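Local coordinates for protein flavin-containing monooxygenase (Allium sativum, PDB 6WPU) that probably uses bound FAD to oxygenate the sulfur of S-allyl-L-cysteine, an S-monooxygenation in garlic, at residues 213-227 with 284-296. Residues are numbered along the deposited sequence; the frame is centred on the assembly and turned at random. Where two conformers were deposited one is given.
Sequences FHDQVVVIIGSSASA and SVHVDVIMHCTGY
Strands 217-221 and 289-292 run parallel, their axes 4.8 Å apart at closest approach and 18° off parallel, V219 N giving to V289 O and M291 N to V219 O, in the mixed sheet of what is probably the second, NADPH-binding Rossmann-like domain of flavin monooxygenases. I221 N to M291 O is almost straight, and I221 O receives C293 N. At the entry, V217 O accepts from both D288 N and V289 N, while D288 OD2 takes V217 N (2.8 Å) on its anti lone pair. The Q216 side chain crosses D288 at about a right angle, OE1 3.3 Å from D288 CB, with the amide and carboxylate planes 40° apart; Q216 NE2 hydrogen-bonds to H214 O, which lies in the amide plane. Beyond strand 217-221, the chain runs through G222 and S223 to S224, the N-cap of helix 225-234, and the S226 side chain lies about 5 Å from FAD. On the face toward this helix, I220 and M291 lie side by side; the bend at chi3 (-46°) brings M291 CE to 4.0 Å from both I220 CD1 and F213 CZ, and V289 CG1 meets the edge of the F213 ring. On the other face, I221 CD1 meets I290 CG2, and V219 CG2 sits across both methyls of V287, 3.6 Å from CG2.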
loop_
_atom_site.group_PDB
_atom_site.type_symbol
_atom_site.label_atom_id
_atom_site.label_comp_id
_atom_site.label_asym_id
_atom_site.label_seq_id
_atom_site.Cartn_x
_atom_site.Cartn_y
_atom_site.Cartn_z
ATOM N N PHE A 213 -14.612 8.688 20.041
ATOM C CA PHE A 213 -15.629 7.643 19.988
ATOM C C PHE A 213 -16.072 7.198 21.383
ATOM O O PHE A 213 -16.806 6.215 21.510
ATOM C CB PHE A 213 -15.109 6.435 19.193
ATOM C CG PHE A 213 -14.724 6.760 17.766
ATOM C CD1 PHE A 213 -13.461 7.248 17.464
ATOM C CD2 PHE A 213 -15.626 6.587 16.732
ATOM C CE1 PHE A 213 -13.116 7.566 16.152
ATOM C CE2 PHE A 213 -15.283 6.887 15.426
ATOM C CZ PHE A 213 -14.029 7.377 15.135
ATOM N N HIS A 214 -15.613 7.888 22.417
ATOM C CA HIS A 214 -15.971 7.574 23.789
ATOM C C HIS A 214 -17.483 7.397 23.949
ATOM O O HIS A 214 -18.265 8.286 23.605
ATOM C CB HIS A 214 -15.458 8.690 24.699
ATOM C CG HIS A 214 -15.789 8.472 26.137
ATOM N ND1 HIS A 214 -16.053 9.507 27.010
ATOM C CD2 HIS A 214 -15.922 7.330 26.852
ATOM C CE1 HIS A 214 -16.331 9.010 28.202
ATOM N NE2 HIS A 214 -16.254 7.693 28.134
ATOM N N ASP A 215 -17.896 6.228 24.435
ATOM C CA ASP A 215 -19.305 5.925 24.700
ATOM C C ASP A 215 -20.178 5.948 23.435
ATOM O O ASP A 215 -21.401 6.051 23.524
ATOM C CB ASP A 215 -19.878 6.879 25.754
ATOM C CG ASP A 215 -21.147 6.335 26.396
ATOM O OD1 ASP A 215 -21.190 5.111 26.639
ATOM O OD2 ASP A 215 -22.093 7.121 26.639
ATOM N N GLN A 216 -19.594 5.863 22.248
ATOM C CA GLN A 216 -20.377 5.804 21.023
ATOM C C GLN A 216 -20.609 4.350 20.636
ATOM O O GLN A 216 -19.883 3.451 21.065
ATOM C CB GLN A 216 -19.655 6.518 19.872
ATOM C CG GLN A 216 -19.326 7.982 20.139
ATOM C CD GLN A 216 -20.564 8.767 20.513
ATOM O OE1 GLN A 216 -21.394 9.065 19.664
ATOM N NE2 GLN A 216 -20.706 9.084 21.797
ATOM N N VAL A 217 -21.626 4.129 19.804
ATOM C CA VAL A 217 -21.841 2.843 19.148
ATOM C C VAL A 217 -21.336 2.969 17.715
ATOM O O VAL A 217 -21.844 3.792 16.939
ATOM C CB VAL A 217 -23.318 2.427 19.179
ATOM C CG1 VAL A 217 -23.502 1.138 18.398
ATOM C CG2 VAL A 217 -23.822 2.254 20.626
ATOM N N VAL A 218 -20.344 2.150 17.361
ATOM C CA VAL A 218 -19.582 2.293 16.123
ATOM C C VAL A 218 -19.702 1.010 15.313
ATOM O O VAL A 218 -19.528 -0.093 15.848
ATOM C CB VAL A 218 -18.103 2.603 16.406
ATOM C CG1 VAL A 218 -17.345 2.900 15.090
ATOM C CG2 VAL A 218 -17.981 3.775 17.387
ATOM N N VAL A 219 -19.999 1.153 14.029
ATOM C CA VAL A 219 -19.954 0.040 13.090
ATOM C C VAL A 219 -18.732 0.230 12.194
ATOM O O VAL A 219 -18.523 1.315 11.632
ATOM C CB VAL A 219 -21.250 -0.061 12.272
ATOM C CG1 VAL A 219 -21.140 -1.185 11.238
ATOM C CG2 VAL A 219 -22.451 -0.298 13.209
ATOM N N ILE A 220 -17.900 -0.805 12.109
ATOM C CA ILE A 220 -16.728 -0.825 11.240
ATOM C C ILE A 220 -17.022 -1.829 10.136
ATOM O O ILE A 220 -17.201 -3.020 10.416
ATOM C CB ILE A 220 -15.448 -1.227 11.996
ATOM C CG1 ILE A 220 -15.290 -0.491 13.331
ATOM C CG2 ILE A 220 -14.231 -1.039 11.121
ATOM C CD1 ILE A 220 -14.725 0.860 13.233
ATOM N N ILE A 221 -17.075 -1.361 8.888
ATOM C CA ILE A 221 -17.285 -2.243 7.737
ATOM C C ILE A 221 -15.924 -2.580 7.143
ATOM O O ILE A 221 -15.230 -1.699 6.625
ATOM C CB ILE A 221 -18.180 -1.595 6.673
ATOM C CG1 ILE A 221 -19.493 -1.098 7.288
ATOM C CG2 ILE A 221 -18.452 -2.579 5.544
ATOM C CD1 ILE A 221 -20.295 -0.243 6.349
ATOM N N GLY A 222 -15.543 -3.854 7.200
ATOM C CA GLY A 222 -14.340 -4.298 6.523
ATOM C C GLY A 222 -14.063 -5.758 6.795
ATOM O O GLY A 222 -14.469 -6.281 7.838
ATOM N N SER A 223 -13.376 -6.433 5.875
ATOM C CA SER A 223 -13.077 -7.852 6.022
ATOM C C SER A 223 -11.611 -8.134 6.318
ATOM O O SER A 223 -11.249 -9.297 6.515
ATOM C CB SER A 223 -13.496 -8.609 4.762
ATOM O OG SER A 223 -12.904 -8.006 3.628
ATOM N N SER A 224 -10.766 -7.115 6.352
ATOM C CA SER A 224 -9.335 -7.289 6.557
ATOM C C SER A 224 -8.985 -7.268 8.044
ATOM O O SER A 224 -9.783 -6.871 8.897
ATOM C CB SER A 224 -8.561 -6.194 5.836
ATOM O OG SER A 224 -8.768 -4.945 6.474
ATOM N N ALA A 225 -7.755 -7.697 8.351
ATOM C CA ALA A 225 -7.266 -7.596 9.723
ATOM C C ALA A 225 -7.046 -6.140 10.126
ATOM O O ALA A 225 -7.076 -5.814 11.315
ATOM C CB ALA A 225 -5.972 -8.400 9.883
ATOM N N SER A 226 -6.818 -5.262 9.151
ATOM C CA SER A 226 -6.783 -3.833 9.424
ATOM C C SER A 226 -8.088 -3.354 10.078
ATOM O O SER A 226 -8.069 -2.562 11.035
ATOM C CB SER A 226 -6.510 -3.094 8.116
ATOM O OG SER A 226 -6.629 -1.690 8.279
ATOM N N ALA A 227 -9.235 -3.822 9.577
ATOM C CA ALA A 227 -10.499 -3.415 10.179
ATOM C C ALA A 227 -10.588 -3.898 11.622
ATOM O O ALA A 227 -11.110 -3.189 12.492
ATOM C CB ALA A 227 -11.671 -3.931 9.347
ATOM N N SER A 284 -29.873 -5.837 15.927
ATOM C CA SER A 284 -30.281 -4.468 15.639
ATOM C C SER A 284 -29.743 -3.566 16.738
ATOM O O SER A 284 -29.881 -3.881 17.927
ATOM C CB SER A 284 -31.807 -4.355 15.562
ATOM O OG SER A 284 -32.213 -3.040 15.231
ATOM N N VAL A 285 -29.143 -2.443 16.355
ATOM C CA VAL A 285 -28.562 -1.553 17.351
ATOM C C VAL A 285 -28.610 -0.115 16.838
ATOM O O VAL A 285 -28.516 0.140 15.634
ATOM C CB VAL A 285 -27.125 -2.018 17.704
ATOM C CG1 VAL A 285 -26.165 -1.801 16.526
ATOM C CG2 VAL A 285 -26.627 -1.339 18.987
ATOM N N HIS A 286 -28.791 0.832 17.761
ATOM C CA HIS A 286 -28.715 2.240 17.395
ATOM C C HIS A 286 -27.252 2.647 17.285
ATOM O O HIS A 286 -26.460 2.420 18.206
ATOM C CB HIS A 286 -29.432 3.148 18.398
ATOM C CG HIS A 286 -29.294 4.603 18.061
ATOM N ND1 HIS A 286 -28.250 5.382 18.522
ATOM C CD2 HIS A 286 -30.021 5.400 17.240
ATOM C CE1 HIS A 286 -28.361 6.603 18.028
ATOM N NE2 HIS A 286 -29.425 6.639 17.244
ATOM N N VAL A 287 -26.898 3.265 16.168
ATOM C CA VAL A 287 -25.502 3.497 15.808
ATOM C C VAL A 287 -25.274 4.992 15.644
ATOM O O VAL A 287 -26.076 5.684 15.007
ATOM C CB VAL A 287 -25.130 2.738 14.526
ATOM C CG1 VAL A 287 -23.681 3.062 14.100
ATOM C CG2 VAL A 287 -25.339 1.253 14.732
ATOM N N ASP A 288 -24.190 5.484 16.242
ATOM C CA ASP A 288 -23.728 6.860 16.106
ATOM C C ASP A 288 -22.810 7.058 14.905
ATOM O O ASP A 288 -22.899 8.092 14.231
ATOM C CB ASP A 288 -22.999 7.286 17.390
ATOM C CG ASP A 288 -23.851 7.051 18.645
ATOM O OD1 ASP A 288 -24.897 7.729 18.777
ATOM O OD2 ASP A 288 -23.499 6.173 19.471
ATOM N N VAL A 289 -21.911 6.101 14.636
ATOM C CA VAL A 289 -20.876 6.244 13.607
ATOM C C VAL A 289 -20.792 4.964 12.778
ATOM O O VAL A 289 -20.712 3.860 13.332
ATOM C CB VAL A 289 -19.487 6.550 14.206
ATOM C CG1 VAL A 289 -18.450 6.794 13.062
ATOM C CG2 VAL A 289 -19.536 7.715 15.150
ATOM N N ILE A 290 -20.783 5.114 11.454
ATOM C CA ILE A 290 -20.446 4.033 10.531
ATOM C C ILE A 290 -19.137 4.405 9.859
ATOM O O ILE A 290 -19.026 5.482 9.262
ATOM C CB ILE A 290 -21.542 3.797 9.483
ATOM C CG1 ILE A 290 -22.847 3.350 10.151
ATOM C CG2 ILE A 290 -21.073 2.760 8.473
ATOM C CD1 ILE A 290 -23.995 3.230 9.196
ATOM N N MET A 291 -18.140 3.530 9.962
ATOM C CA MET A 291 -16.838 3.764 9.343
ATOM C C MET A 291 -16.624 2.727 8.243
ATOM O O MET A 291 -16.722 1.522 8.500
ATOM C CB MET A 291 -15.711 3.696 10.375
ATOM C CG MET A 291 -14.312 3.879 9.733
ATOM S SD MET A 291 -12.923 3.612 10.863
ATOM C CE MET A 291 -13.419 4.542 12.321
ATOM N N HIS A 292 -16.361 3.190 7.019
ATOM C CA HIS A 292 -15.973 2.281 5.933
ATOM C C HIS A 292 -14.484 1.979 6.055
ATOM O O HIS A 292 -13.655 2.876 5.882
ATOM C CB HIS A 292 -16.241 2.883 4.554
ATOM C CG HIS A 292 -17.647 3.335 4.323
ATOM N ND1 HIS A 292 -18.402 2.886 3.261
ATOM C CD2 HIS A 292 -18.422 4.226 4.988
ATOM C CE1 HIS A 292 -19.590 3.465 3.296
ATOM N NE2 HIS A 292 -19.628 4.285 4.333
ATOM N N CYS A 293 -14.132 0.737 6.378
ATOM C CA CYS A 293 -12.733 0.300 6.264
ATOM C C CYS A 293 -12.588 -0.589 5.032
ATOM O O CYS A 293 -12.153 -1.730 5.088
ATOM C CB CYS A 293 -12.273 -0.414 7.542
ATOM S SG CYS A 293 -10.430 -0.487 7.791
ATOM N N THR A 294 -12.990 -0.021 3.898
ATOM C CA THR A 294 -13.152 -0.749 2.649
ATOM C C THR A 294 -12.015 -0.496 1.658
ATOM O O THR A 294 -12.131 -0.882 0.493
ATOM C CB THR A 294 -14.497 -0.368 2.030
ATOM O OG1 THR A 294 -14.731 1.031 2.266
ATOM C CG2 THR A 294 -15.636 -1.171 2.677
ATOM N N GLY A 295 -10.936 0.141 2.084
ATOM C CA GLY A 295 -9.748 0.244 1.251
ATOM C C GLY A 295 -9.774 1.409 0.275
ATOM O O GLY A 295 -10.474 2.418 0.448
ATOM N N TYR A 296 -8.983 1.247 -0.786
ATOM C CA TYR A 296 -8.606 2.361 -1.639
ATOM C C TYR A 296 -8.656 1.948 -3.101
ATOM O O TYR A 296 -8.836 0.775 -3.442
ATOM C CB TYR A 296 -7.213 2.876 -1.266
ATOM C CG TYR A 296 -7.189 3.379 0.150
ATOM C CD1 TYR A 296 -7.451 4.719 0.430
ATOM C CD2 TYR A 296 -6.933 2.512 1.213
ATOM C CE1 TYR A 296 -7.460 5.190 1.731
ATOM C CE2 TYR A 296 -6.945 2.970 2.522
ATOM C CZ TYR A 296 -7.211 4.307 2.774
ATOM O OH TYR A 296 -7.236 4.764 4.077
#